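Local coordinates for CBS domain containing membrane protein (Sphaerobacter thermophilus, PDB 4ESY) that is of unknown function but carries at its C-terminal end a pair of CBS domains, a module that in many proteins binds adenosine nucleotides to regulate an attached domain, at residues A14-P19 with K158-E163; D22-P27 with G149-R154; D35-V40 with G63-S68; F70-I75 with V110-V115; V116-E121 with A128-R133. All blocks are in the same frame, centred on the assembly; numbering follows the deposited sequence. Where two conformers were deposited one is given.

Contact 1: A14-P19 with K158-E163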
# COMPACT_ATOMS: atom_id res chain seq x y z
N ALA B 14 14.18 -21.33 0.92
CA ALA B 14 12.92 -21.92 1.37
C ALA B 14 11.75 -20.99 1.12
O ALA B 14 10.65 -21.41 0.72
CB ALA B 14 13.01 -22.24 2.85
N ILE B 15 11.98 -19.70 1.35
CA ILE B 15 10.90 -18.72 1.18
C ILE B 15 10.50 -18.62 -0.29
O ILE B 15 9.32 -18.56 -0.58
CB ILE B 15 11.31 -17.36 1.79
CG1 ILE B 15 11.19 -17.48 3.29
CG2 ILE B 15 10.47 -16.19 1.25
CD1 ILE B 15 11.71 -16.29 4.08
N ARG B 16 11.46 -18.67 -1.22
CA ARG B 16 11.11 -18.63 -2.64
C ARG B 16 10.28 -19.83 -3.12
O ARG B 16 9.61 -19.75 -4.16
CB ARG B 16 12.34 -18.52 -3.53
CG ARG B 16 13.03 -17.18 -3.48
CD ARG B 16 14.23 -17.24 -4.40
NE ARG B 16 13.83 -17.64 -5.76
CZ ARG B 16 13.52 -16.79 -6.74
NH1 ARG B 16 13.19 -17.25 -7.94
NH2 ARG B 16 13.53 -15.48 -6.52
N GLN B 17 10.30 -20.92 -2.37
CA GLN B 17 9.61 -22.13 -2.79
C GLN B 17 8.21 -22.25 -2.22
O GLN B 17 7.48 -23.14 -2.59
CB GLN B 17 10.42 -23.39 -2.47
CG GLN B 17 11.72 -23.48 -3.28
CD GLN B 17 11.49 -23.31 -4.79
OE1 GLN B 17 12.12 -22.47 -5.43
NE2 GLN B 17 10.60 -24.13 -5.36
N VAL B 18 7.84 -21.35 -1.32
CA VAL B 18 6.47 -21.29 -0.80
C VAL B 18 5.43 -21.12 -1.92
O VAL B 18 5.57 -20.25 -2.77
CB VAL B 18 6.36 -20.11 0.18
CG1 VAL B 18 4.89 -19.85 0.59
CG2 VAL B 18 7.30 -20.33 1.40
N PRO B 19 4.38 -21.95 -1.95
CA PRO B 19 3.45 -21.71 -3.07
C PRO B 19 2.60 -20.48 -2.82
O PRO B 19 2.26 -20.18 -1.67
CB PRO B 19 2.59 -22.98 -3.13
CG PRO B 19 2.74 -23.62 -1.77
CD PRO B 19 4.10 -23.20 -1.23
N LYS B 158 7.09 -8.52 2.62
CA LYS B 158 7.02 -9.19 3.92
C LYS B 158 7.81 -10.50 3.94
O LYS B 158 8.08 -11.06 5.00
CB LYS B 158 5.56 -9.48 4.29
CG LYS B 158 4.72 -8.22 4.57
CD LYS B 158 3.27 -8.60 4.71
CE LYS B 158 2.45 -7.41 5.16
NZ LYS B 158 1.06 -7.82 5.26
N LEU B 159 8.21 -10.96 2.75
CA LEU B 159 8.90 -12.24 2.56
C LEU B 159 10.29 -12.11 1.98
O LEU B 159 11.20 -12.81 2.43
CB LEU B 159 8.09 -13.13 1.63
CG LEU B 159 6.75 -13.55 2.23
CD1 LEU B 159 5.84 -14.13 1.17
CD2 LEU B 159 7.07 -14.58 3.26
N LEU B 160 10.49 -11.25 0.99
CA LEU B 160 11.80 -11.24 0.36
C LEU B 160 12.08 -9.92 -0.32
O LEU B 160 11.16 -9.18 -0.62
CB LEU B 160 11.96 -12.45 -0.61
CG LEU B 160 11.29 -12.40 -2.01
CD1 LEU B 160 11.57 -13.69 -2.82
CD2 LEU B 160 9.79 -12.12 -1.97
N LEU B 161 13.36 -9.62 -0.53
CA LEU B 161 13.75 -8.39 -1.20
C LEU B 161 13.33 -8.48 -2.66
O LEU B 161 13.20 -9.57 -3.20
CB LEU B 161 15.27 -8.21 -1.11
CG LEU B 161 15.81 -8.03 0.31
CD1 LEU B 161 17.35 -8.19 0.40
CD2 LEU B 161 15.37 -6.67 0.83
N LEU B 162 13.11 -7.33 -3.29
CA LEU B 162 12.87 -7.30 -4.74
C LEU B 162 13.91 -6.43 -5.48
O LEU B 162 13.94 -5.21 -5.33
CB LEU B 162 11.45 -6.84 -5.04
CG LEU B 162 10.39 -7.63 -4.28
CD1 LEU B 162 9.03 -7.01 -4.42
CD2 LEU B 162 10.38 -9.06 -4.77
N GLU B 163 14.75 -7.08 -6.29
CA GLU B 163 15.73 -6.39 -7.15
C GLU B 163 16.61 -5.38 -6.40
O GLU B 163 16.83 -5.48 -5.19
CB GLU B 163 15.04 -5.72 -8.34
CG GLU B 163 15.98 -5.25 -9.46
CD GLU B 163 16.42 -6.37 -10.39
OE1 GLU B 163 16.29 -6.21 -11.63
OE2 GLU B 163 16.89 -7.41 -9.89

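Contact 2: D22-P27 with G149-R154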
# COMPACT_ATOMS: atom_id res chain seq x y z
N ASP B 22 -0.36 -20.16 -0.41
CA ASP B 22 -0.06 -20.02 1.02
C ASP B 22 -0.04 -18.55 1.49
O ASP B 22 -0.18 -18.29 2.66
CB ASP B 22 1.27 -20.68 1.38
CG ASP B 22 1.16 -22.19 1.51
OD1 ASP B 22 0.04 -22.74 1.43
OD2 ASP B 22 2.20 -22.83 1.73
N ILE B 23 0.15 -17.60 0.58
CA ILE B 23 0.18 -16.21 0.98
C ILE B 23 -1.13 -15.49 0.72
O ILE B 23 -1.29 -14.33 1.14
CB ILE B 23 1.36 -15.42 0.38
CG1 ILE B 23 1.16 -15.09 -1.09
CG2 ILE B 23 2.67 -16.19 0.58
CD1 ILE B 23 2.29 -14.17 -1.67
N LEU B 24 -2.08 -16.16 0.07
CA LEU B 24 -3.41 -15.59 -0.13
C LEU B 24 -4.25 -15.85 1.10
O LEU B 24 -5.03 -16.80 1.13
CB LEU B 24 -4.08 -16.22 -1.36
CG LEU B 24 -3.35 -15.89 -2.65
CD1 LEU B 24 -4.02 -16.58 -3.84
CD2 LEU B 24 -3.28 -14.37 -2.85
N THR B 25 -4.10 -15.02 2.11
CA THR B 25 -4.68 -15.30 3.43
C THR B 25 -5.91 -14.44 3.68
O THR B 25 -6.53 -14.49 4.75
CB THR B 25 -3.67 -15.04 4.55
OG1 THR B 25 -3.27 -13.67 4.49
CG2 THR B 25 -2.43 -15.96 4.39
N SER B 26 -6.26 -13.63 2.69
CA SER B 26 -7.47 -12.84 2.80
C SER B 26 -8.45 -13.32 1.73
O SER B 26 -8.04 -13.89 0.72
CB SER B 26 -7.14 -11.35 2.66
OG SER B 26 -6.11 -11.13 1.69
N PRO B 27 -9.76 -13.09 1.96
CA PRO B 27 -10.82 -13.50 1.02
C PRO B 27 -10.93 -12.60 -0.22
O PRO B 27 -10.92 -11.39 -0.08
CB PRO B 27 -12.09 -13.43 1.87
CG PRO B 27 -11.77 -12.48 2.96
CD PRO B 27 -10.31 -12.64 3.25
N GLY B 149 -7.12 -14.14 -5.96
CA GLY B 149 -6.39 -13.15 -5.19
C GLY B 149 -5.67 -12.15 -6.06
O GLY B 149 -5.65 -12.29 -7.28
N ILE B 150 -5.08 -11.13 -5.43
CA ILE B 150 -4.14 -10.22 -6.08
C ILE B 150 -2.93 -10.13 -5.17
O ILE B 150 -3.06 -9.90 -3.98
CB ILE B 150 -4.71 -8.81 -6.30
CG1 ILE B 150 -5.74 -8.78 -7.42
CG2 ILE B 150 -3.57 -7.84 -6.73
CD1 ILE B 150 -6.49 -7.43 -7.55
N VAL B 151 -1.75 -10.37 -5.73
CA VAL B 151 -0.54 -10.31 -4.93
C VAL B 151 0.12 -8.97 -5.25
O VAL B 151 0.27 -8.60 -6.42
CB VAL B 151 0.40 -11.48 -5.26
CG1 VAL B 151 1.83 -11.23 -4.69
CG2 VAL B 151 -0.19 -12.79 -4.75
N THR B 152 0.44 -8.21 -4.22
CA THR B 152 1.07 -6.91 -4.43
C THR B 152 2.56 -6.95 -4.06
O THR B 152 3.03 -7.87 -3.40
CB THR B 152 0.42 -5.83 -3.56
OG1 THR B 152 0.62 -6.19 -2.19
CG2 THR B 152 -1.08 -5.77 -3.85
N ARG B 153 3.27 -5.90 -4.46
CA ARG B 153 4.67 -5.74 -4.09
C ARG B 153 4.78 -5.68 -2.55
O ARG B 153 5.64 -6.31 -1.99
CB ARG B 153 5.25 -4.50 -4.78
CG ARG B 153 6.74 -4.33 -4.65
CD ARG B 153 7.22 -3.15 -5.50
NE ARG B 153 7.18 -3.44 -6.94
CZ ARG B 153 8.25 -3.82 -7.66
NH1 ARG B 153 9.44 -3.93 -7.08
NH2 ARG B 153 8.13 -4.06 -8.97
N ARG B 154 3.87 -4.96 -1.89
CA ARG B 154 3.87 -4.93 -0.42
C ARG B 154 3.79 -6.32 0.23
O ARG B 154 4.51 -6.58 1.20
CB ARG B 154 2.75 -4.04 0.14
CG ARG B 154 2.58 -4.24 1.66
CD ARG B 154 1.52 -3.34 2.33
NE ARG B 154 1.46 -3.56 3.78
CZ ARG B 154 0.49 -3.08 4.57
NH1 ARG B 154 -0.51 -2.37 4.03
NH2 ARG B 154 0.50 -3.31 5.89

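Contact 3: D35-V40 with G63-S68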
# COMPACT_ATOMS: atom_id res chain seq x y z
N ASP B 35 -20.45 -2.75 -12.89
CA ASP B 35 -20.74 -1.99 -11.65
C ASP B 35 -20.36 -0.53 -11.84
O ASP B 35 -19.32 -0.24 -12.41
CB ASP B 35 -19.95 -2.52 -10.46
CG ASP B 35 -20.47 -3.88 -9.93
OD1 ASP B 35 -21.61 -4.32 -10.31
OD2 ASP B 35 -19.72 -4.52 -9.14
N THR B 36 -21.21 0.38 -11.35
CA THR B 36 -20.89 1.82 -11.43
C THR B 36 -19.76 2.14 -10.44
O THR B 36 -19.49 1.39 -9.48
CB THR B 36 -22.15 2.73 -11.13
OG1 THR B 36 -22.60 2.46 -9.81
CG2 THR B 36 -23.27 2.41 -12.08
N LEU B 37 -19.06 3.23 -10.66
CA LEU B 37 -17.89 3.54 -9.82
C LEU B 37 -18.36 3.81 -8.39
O LEU B 37 -17.63 3.55 -7.45
CB LEU B 37 -17.09 4.71 -10.41
CG LEU B 37 -16.36 4.38 -11.72
CD1 LEU B 37 -15.44 5.51 -12.13
CD2 LEU B 37 -15.57 3.04 -11.58
N ASP B 38 -19.58 4.30 -8.26
CA ASP B 38 -20.21 4.51 -6.96
C ASP B 38 -20.30 3.20 -6.16
O ASP B 38 -19.96 3.16 -4.97
CB ASP B 38 -21.57 5.20 -7.16
CG ASP B 38 -22.72 4.51 -6.44
OD1 ASP B 38 -23.69 4.12 -7.13
OD2 ASP B 38 -22.67 4.38 -5.20
N ALA B 39 -20.71 2.11 -6.81
CA ALA B 39 -20.77 0.80 -6.18
C ALA B 39 -19.36 0.22 -5.93
O ALA B 39 -19.10 -0.38 -4.88
CB ALA B 39 -21.59 -0.18 -7.06
N VAL B 40 -18.49 0.34 -6.90
CA VAL B 40 -17.11 -0.11 -6.71
C VAL B 40 -16.47 0.57 -5.46
O VAL B 40 -15.81 -0.10 -4.66
CB VAL B 40 -16.24 0.19 -7.93
CG1 VAL B 40 -14.74 -0.07 -7.64
CG2 VAL B 40 -16.77 -0.60 -9.17
N GLY B 63 -10.18 -7.70 -15.81
CA GLY B 63 -9.39 -6.52 -15.56
C GLY B 63 -9.09 -6.39 -14.08
O GLY B 63 -9.44 -7.28 -13.29
N ILE B 64 -8.39 -5.32 -13.75
CA ILE B 64 -8.04 -4.94 -12.38
C ILE B 64 -8.42 -3.48 -12.20
O ILE B 64 -8.27 -2.67 -13.11
CB ILE B 64 -6.55 -4.98 -12.20
CG1 ILE B 64 -6.04 -6.34 -12.64
CG2 ILE B 64 -6.19 -4.71 -10.72
CD1 ILE B 64 -6.50 -7.44 -11.73
N ILE B 65 -8.91 -3.12 -11.02
CA ILE B 65 -9.24 -1.72 -10.79
C ILE B 65 -8.71 -1.34 -9.41
O ILE B 65 -8.75 -2.16 -8.48
CB ILE B 65 -10.79 -1.50 -10.91
CG1 ILE B 65 -11.20 -0.01 -10.89
CG2 ILE B 65 -11.54 -2.29 -9.85
CD1 ILE B 65 -12.77 0.20 -11.16
N THR B 66 -8.19 -0.12 -9.31
CA THR B 66 -7.64 0.42 -8.06
C THR B 66 -8.21 1.81 -7.81
O THR B 66 -8.86 2.41 -8.71
CB THR B 66 -6.14 0.66 -8.17
OG1 THR B 66 -5.92 1.67 -9.17
CG2 THR B 66 -5.39 -0.62 -8.53
N GLU B 67 -7.95 2.33 -6.62
CA GLU B 67 -8.44 3.66 -6.28
C GLU B 67 -7.96 4.70 -7.28
O GLU B 67 -8.73 5.58 -7.67
CB GLU B 67 -8.03 4.06 -4.87
CG GLU B 67 -8.53 3.08 -3.79
CD GLU B 67 -7.75 3.22 -2.47
OE1 GLU B 67 -6.57 3.64 -2.49
OE2 GLU B 67 -8.32 2.90 -1.40
N SER B 68 -6.70 4.58 -7.73
CA SER B 68 -6.10 5.58 -8.58
C SER B 68 -6.77 5.59 -9.95
O SER B 68 -6.79 6.62 -10.62
CB SER B 68 -4.58 5.36 -8.72
OG SER B 68 -4.32 4.05 -9.21

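Contact 4: F70-I75 with V110-V115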
# COMPACT_ATOMS: atom_id res chain seq x y z
N PHE B 70 -9.83 5.67 -10.59
CA PHE B 70 -10.95 6.63 -10.59
C PHE B 70 -10.51 7.95 -11.24
O PHE B 70 -11.29 8.59 -11.92
CB PHE B 70 -11.44 6.86 -9.15
CG PHE B 70 -12.34 5.80 -8.63
CD1 PHE B 70 -13.63 6.12 -8.23
CD2 PHE B 70 -11.91 4.45 -8.55
CE1 PHE B 70 -14.51 5.14 -7.74
CE2 PHE B 70 -12.78 3.45 -8.05
CZ PHE B 70 -14.07 3.80 -7.64
N LEU B 71 -9.24 8.32 -11.08
CA LEU B 71 -8.77 9.57 -11.73
C LEU B 71 -8.89 9.52 -13.24
O LEU B 71 -8.96 10.56 -13.87
CB LEU B 71 -7.30 9.87 -11.39
CG LEU B 71 -7.02 9.91 -9.89
CD1 LEU B 71 -5.52 10.14 -9.60
CD2 LEU B 71 -7.86 10.97 -9.26
N ARG B 72 -8.85 8.32 -13.83
CA ARG B 72 -9.00 8.20 -15.27
C ARG B 72 -10.36 8.69 -15.74
O ARG B 72 -10.54 9.04 -16.89
CB ARG B 72 -8.84 6.75 -15.70
CG ARG B 72 -7.48 6.15 -15.47
CD ARG B 72 -7.55 4.66 -15.85
NE ARG B 72 -6.32 3.94 -15.54
CZ ARG B 72 -5.20 4.03 -16.25
NH1 ARG B 72 -4.13 3.33 -15.89
NH2 ARG B 72 -5.13 4.84 -17.31
N GLY B 73 -11.34 8.70 -14.85
CA GLY B 73 -12.64 9.29 -15.16
C GLY B 73 -12.79 10.66 -14.53
O GLY B 73 -13.91 11.17 -14.38
N SER B 74 -11.68 11.25 -14.14
CA SER B 74 -11.68 12.58 -13.52
C SER B 74 -12.42 12.65 -12.20
O SER B 74 -12.95 13.70 -11.85
CB SER B 74 -12.23 13.65 -14.47
OG SER B 74 -11.48 13.66 -15.66
N ILE B 75 -12.44 11.55 -11.45
CA ILE B 75 -13.04 11.54 -10.12
C ILE B 75 -11.95 11.18 -9.11
O ILE B 75 -11.26 10.16 -9.26
CB ILE B 75 -14.11 10.42 -10.00
CG1 ILE B 75 -15.21 10.58 -11.05
CG2 ILE B 75 -14.72 10.37 -8.61
CD1 ILE B 75 -16.07 9.30 -11.18
N VAL B 110 -12.73 2.37 -16.50
CA VAL B 110 -11.43 2.74 -15.96
C VAL B 110 -10.46 1.58 -15.64
O VAL B 110 -9.31 1.83 -15.33
CB VAL B 110 -11.57 3.67 -14.70
CG1 VAL B 110 -12.38 4.97 -15.05
CG2 VAL B 110 -12.20 2.92 -13.54
N MSE B 111 -10.90 0.33 -15.67
CA MSE B 111 -10.02 -0.76 -15.26
C MSE B 111 -8.79 -0.92 -16.18
O MSE B 111 -8.75 -0.45 -17.34
CB MSE B 111 -10.78 -2.07 -15.16
CG MSE B 111 -11.17 -2.53 -16.55
SE MSE B 111 -12.27 -4.10 -16.57
CE MSE B 111 -12.07 -4.50 -18.48
N THR B 112 -7.77 -1.59 -15.68
CA THR B 112 -6.64 -1.92 -16.54
C THR B 112 -6.58 -3.42 -16.84
O THR B 112 -7.16 -4.24 -16.12
CB THR B 112 -5.30 -1.44 -15.95
OG1 THR B 112 -5.12 -2.03 -14.66
CG2 THR B 112 -5.27 0.07 -15.78
N GLN B 113 -5.86 -3.75 -17.90
CA GLN B 113 -5.54 -5.11 -18.26
C GLN B 113 -4.29 -5.54 -17.53
O GLN B 113 -3.31 -4.78 -17.47
CB GLN B 113 -5.34 -5.19 -19.77
CG GLN B 113 -6.63 -5.00 -20.47
CD GLN B 113 -7.69 -5.87 -19.83
OE1 GLN B 113 -7.57 -7.09 -19.82
NE2 GLN B 113 -8.72 -5.24 -19.28
N PRO B 114 -4.30 -6.75 -16.97
CA PRO B 114 -3.07 -7.23 -16.31
C PRO B 114 -2.12 -7.80 -17.36
O PRO B 114 -2.54 -8.59 -18.21
CB PRO B 114 -3.58 -8.34 -15.39
CG PRO B 114 -4.82 -8.89 -16.14
CD PRO B 114 -5.42 -7.71 -16.90
N VAL B 115 -0.86 -7.40 -17.31
CA VAL B 115 0.12 -7.90 -18.26
C VAL B 115 0.44 -9.36 -17.93
O VAL B 115 0.66 -10.17 -18.83
CB VAL B 115 1.41 -7.05 -18.30
CG1 VAL B 115 1.14 -5.71 -19.00
CG2 VAL B 115 1.95 -6.82 -16.89

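Contact 5: V116-E121 with A128-R133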
# COMPACT_ATOMS: atom_id res chain seq x y z
N VAL B 116 0.44 -9.70 -16.65
CA VAL B 116 0.71 -11.08 -16.28
C VAL B 116 -0.23 -11.60 -15.21
O VAL B 116 -0.71 -10.84 -14.36
CB VAL B 116 2.19 -11.28 -15.86
CG1 VAL B 116 2.37 -10.96 -14.40
CG2 VAL B 116 2.64 -12.70 -16.17
N THR B 117 -0.52 -12.89 -15.27
CA THR B 117 -1.26 -13.50 -14.17
C THR B 117 -0.47 -14.68 -13.57
O THR B 117 0.44 -15.25 -14.21
CB THR B 117 -2.66 -13.98 -14.61
OG1 THR B 117 -2.52 -15.13 -15.46
CG2 THR B 117 -3.41 -12.89 -15.37
N ALA B 118 -0.82 -15.07 -12.36
CA ALA B 118 -0.23 -16.26 -11.74
C ALA B 118 -1.29 -17.32 -11.42
O ALA B 118 -2.50 -17.02 -11.40
CB ALA B 118 0.53 -15.86 -10.47
N ALA B 119 -0.83 -18.55 -11.18
CA ALA B 119 -1.67 -19.64 -10.68
C ALA B 119 -1.28 -19.92 -9.22
O ALA B 119 -0.15 -19.65 -8.83
CB ALA B 119 -1.49 -20.90 -11.56
N PRO B 120 -2.22 -20.41 -8.40
CA PRO B 120 -1.93 -20.57 -6.96
C PRO B 120 -0.84 -21.61 -6.63
O PRO B 120 -0.25 -21.60 -5.53
CB PRO B 120 -3.30 -20.99 -6.38
CG PRO B 120 -4.05 -21.56 -7.54
CD PRO B 120 -3.63 -20.72 -8.71
N GLU B 121 -0.56 -22.50 -7.57
CA GLU B 121 0.49 -23.47 -7.36
C GLU B 121 1.88 -22.94 -7.74
O GLU B 121 2.85 -23.64 -7.53
CB GLU B 121 0.19 -24.77 -8.13
CG GLU B 121 0.39 -24.65 -9.64
CD GLU B 121 -0.85 -24.15 -10.41
OE1 GLU B 121 -1.77 -23.54 -9.81
OE2 GLU B 121 -0.89 -24.37 -11.65
N ALA B 128 7.65 -13.18 -7.62
CA ALA B 128 8.62 -12.11 -7.33
C ALA B 128 9.44 -11.77 -8.59
O ALA B 128 9.65 -10.60 -8.91
CB ALA B 128 9.55 -12.53 -6.20
N ASP B 129 9.86 -12.80 -9.30
CA ASP B 129 10.57 -12.60 -10.54
C ASP B 129 9.74 -11.90 -11.59
O ASP B 129 10.24 -11.04 -12.30
CB ASP B 129 11.08 -13.95 -11.06
CG ASP B 129 12.19 -14.51 -10.19
OD1 ASP B 129 12.68 -13.75 -9.31
OD2 ASP B 129 12.55 -15.70 -10.37
N GLN B 130 8.46 -12.27 -11.66
CA GLN B 130 7.50 -11.62 -12.54
C GLN B 130 7.39 -10.13 -12.22
O GLN B 130 7.41 -9.29 -13.12
CB GLN B 130 6.11 -12.28 -12.42
CG GLN B 130 5.94 -13.58 -13.22
CD GLN B 130 4.54 -14.18 -13.07
OE1 GLN B 130 3.94 -14.12 -12.00
NE2 GLN B 130 4.02 -14.75 -14.15
N MSE B 131 7.29 -9.81 -10.93
CA MSE B 131 7.15 -8.40 -10.46
C MSE B 131 8.24 -7.53 -11.06
O MSE B 131 7.97 -6.61 -11.81
CB MSE B 131 7.25 -8.27 -8.94
CG MSE B 131 6.01 -8.57 -8.16
SE MSE B 131 4.50 -7.32 -8.12
CE MSE B 131 3.34 -8.54 -7.14
N ARG B 132 9.48 -7.85 -10.71
CA ARG B 132 10.64 -7.09 -11.16
C ARG B 132 10.78 -7.04 -12.68
O ARG B 132 11.04 -5.98 -13.23
CB ARG B 132 11.93 -7.67 -10.56
CG ARG B 132 11.83 -8.15 -9.13
CD ARG B 132 13.19 -8.64 -8.64
NE ARG B 132 13.11 -9.84 -7.80
CZ ARG B 132 13.75 -10.97 -8.06
NH1 ARG B 132 13.61 -12.02 -7.25
NH2 ARG B 132 14.53 -11.06 -9.13
N ARG B 133 10.64 -8.19 -13.34
CA ARG B 133 10.86 -8.30 -14.78
C ARG B 133 9.93 -7.42 -15.58
O ARG B 133 10.32 -6.85 -16.59
CB ARG B 133 10.73 -9.75 -15.25
CG ARG B 133 10.72 -9.95 -16.75
CD ARG B 133 10.93 -11.43 -17.11
NE ARG B 133 10.12 -12.31 -16.25
CZ ARG B 133 10.61 -13.11 -15.30
NH1 ARG B 133 11.93 -13.18 -15.08
NH2 ARG B 133 9.78 -13.86 -14.58

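Contact 1: A14-P19 with K158-E163
Ile15 lays its CG2 methyl against Leu159 where that residue turns into Leu160, and this is the heart of the contact. The methyl is 3.9 Å from CB of Leu159. It also lies 3.7 Å from O of the same residue, a van der Waals contact, since a methyl gives the carbonyl no hydrogen bond. CD1, at the far end of the isoleucine, comes within 3.9 Å of that oxygen, so the carbonyl faces two branches of one side chain. CG1 is anti to the carbonyl carbon (chi1 -76°), which leaves CG2 as the branch anti to the backbone N and in touch with both leucines.

One residue on, CG of Arg16 meets CD1 of Leu160 at 3.8 Å, the two side chains crossing at about a right angle. Only the aliphatic stem of the arginine is used here. Beyond CG the chain bends at chi3 (55°), and the guanidinium goes to Asp129, with which it forms a salt bridge.

Further out, Leu160 also rests on Val124, and Val18 touches the same valine, so helix 124-134 touches both segments. Leu159 packs on an aromatic side chain of a neighbouring subunit. Ile15 lies on helix 2-17, near the N-terminus, and Leu159 and Leu160 follow helix 153-157: the end of the N-terminal helix packs on the C-terminal tail of the second CBS motif, so the two ends of the CBS pair come together.

Contact 2: D22-P27 with G149-R154
Leu24 meets Gly149 and Val151 without any ring, amide or guanidinium group taking part, so there are no faces or edges to match, only methyls. CD2 of Leu24 lies 4.0 Å from CG2 of Val151, and the same methyl is 4.1 Å from CA of Gly149. The glycine has no beta carbon on the side facing the leucine, which is what admits CD2 so close to the strand backbone. Ile23 adds a second methyl to the valine, its CD1 standing 4.2 Å from CG2 of Val151. Both side chains cross the valine at about a right angle. With CG1 of Val151 anti to its backbone N (chi1 166°), CG2 is the branch presented to them. Leu24 also centres an inverse gamma turn, a tight bend in the loop leading to strand 31-32.

Strand 146-152 pairs with strand 138-143, and Val141 of the latter touches both Leu24 and Val151. Ile127, Met131 and Leu156 lie around the valine on the helical side, while Ile23 touches an aromatic side chain of a neighbouring subunit. Between these two segments, one from each CBS motif, the contact is purely apolar, so it depends on the fit of the methyls rather than on directed bonds.

Contact 3: D35-V40 with G63-S68
Apolar contact comes first: CD1 of Ile65 reaches two side chains of helix 37-46 at once. It is 4.0 Å from CD2 of Leu37, and equally 4.0 Å from CG1 of Val40. The isoleucine is fully extended, CG1 anti to the backbone N (chi1 -172°) and CD1 continuing the line (chi2 174°), so its last methyl meets Val40 tip to tip, whereas Leu37 comes at a slant. Leu37 and Val40 are three residues apart in the helix and so share one face. All three side chains are buried, with Val110 and Ala107 also on Ile65 and Phe70 also on both helical residues. This is the core of the first CBS motif, where a helix covers the sheet and the chain leaves strand 61-64 in the sequence Gly-Ile-Ile-Thr-Glu-Ser-Asp; in related CBS domains the threonine and aspartate of this signature often hold a nucleotide ribose.

No hydrogen bond joins the two segments; each is braced by its own and its neighbours' bonds. Thr36 stands at the N-cap, and its O accepts from N of Val40 at 3.0 Å in the opening turn. On the other side OG1 of Thr66 and OG of Ser68 are 2.9 Å apart and bonded, while N of Thr66 is held by Asp69.

One charge is buried nearby: the CB of Glu67 points away from segment 35-40, and its carboxylate pairs with a basic side chain of a neighbouring subunit.

Contact 4: F70-I75 with V110-V115
Arg72 runs past Val110 to Thr112, which it crosses at about a right angle, and its successive carbons and nitrogens do most of the touching. At the root, CB of Arg72 is 4.0 Å from CG1 of Val110. Farther along, CD lies 3.4 Å from O of Val110. The chain is extended from CG to NE (chi2 175°), and that straightness carries the guanidinium on to the threonine, where NH1 is 3.5 Å from CG2 of Thr112. The guanidinium is set obliquely to this methyl and to the valine carbonyl. Thr112 offers its methyl, not its hydroxyl, because CG2 is the branch anti to the carbonyl carbon (chi1 58° for OG1).

Val110 itself points into the other segment. Its CG1 branch comes to 3.9 Å from N of Gly73, a position where no side chain intervenes. The turn at 70-75 is held by its own bonds: O of Phe70 accepts from N of Gly73 at 2.9 Å and from N of Ile75 at 3.2 Å, the two donors arriving from opposite faces of the carbonyl plane. The CB of Phe70 points away from segment 110-115; its ring packs on Leu37 and Val40 and meets Phe77 edge-to-face.

The charge of Arg72 is answered by Asp69, in a salt bridge through NE. Nothing polar is exchanged across the segments, so the arginine works here as a long aliphatic cover over the loop that follows helix 107-110, its charged end directed by an aspartate of its own side.

Contact 5: V116-E121 with A128-R133
Beside Gln130, the residue that meets Val116, runs the shortest polar bond of the group, a salt bridge modelled at 2.8 Å between NH1 of Arg132 and OD1 of Asp129, though the arginine is poorly ordered and the value uncertain. The carboxylate has a second partner in Arg16. Across the contact, Gln130 does the work. Its chain is extended beyond CG (chi2 -179°), which brings the amide over the loop. CD lies 3.9 Å from CG2 of Val116 and 4.1 Å from CG1 of the same residue, so both valine methyls bear on the amide carbon. OE1 stands 4.1 Å from CB of Ala118. NE2 is 3.6 Å from O of Thr117, too long to count as a hydrogen bond. Gln130 was modelled in two conformers, so the finer distances hold for one of them.

With an alanine at Val116 both methyls are gone, and the Gln130 amide would probably face a gap and be freer to turn. Ile136 and Ile139 also touch the valine. Segment 116-121 is thus the extended piece that pairs with strand 138-143 through the backbone of Ala118 and then leads into helix 124-134 of the second CBS motif.

Contacts 3 and 4 sit together, centres about 8 Å apart, sharing a core in which CD1 of Ile65 is 3.7 Å from CG2 of Val110. Contacts 1, 2 and 5 gather in the other half of the chain, their centres about 12 to 13 Å apart; NH1 of Arg16 reaches OD2 of Asp129 at 3.0 Å to join contacts 1 and 5. Contacts 2 and 4 each join the two CBS motifs. Contacts 1 and 3 stand about 30 Å apart, centre to centre. Between the two groups, CD1 of Ile150 in contact 2 meets CD1 of Ile64 in contact 3 at 4.2 Å, and segment 110-115 of contact 4 continues directly into 116-121 of contact 5.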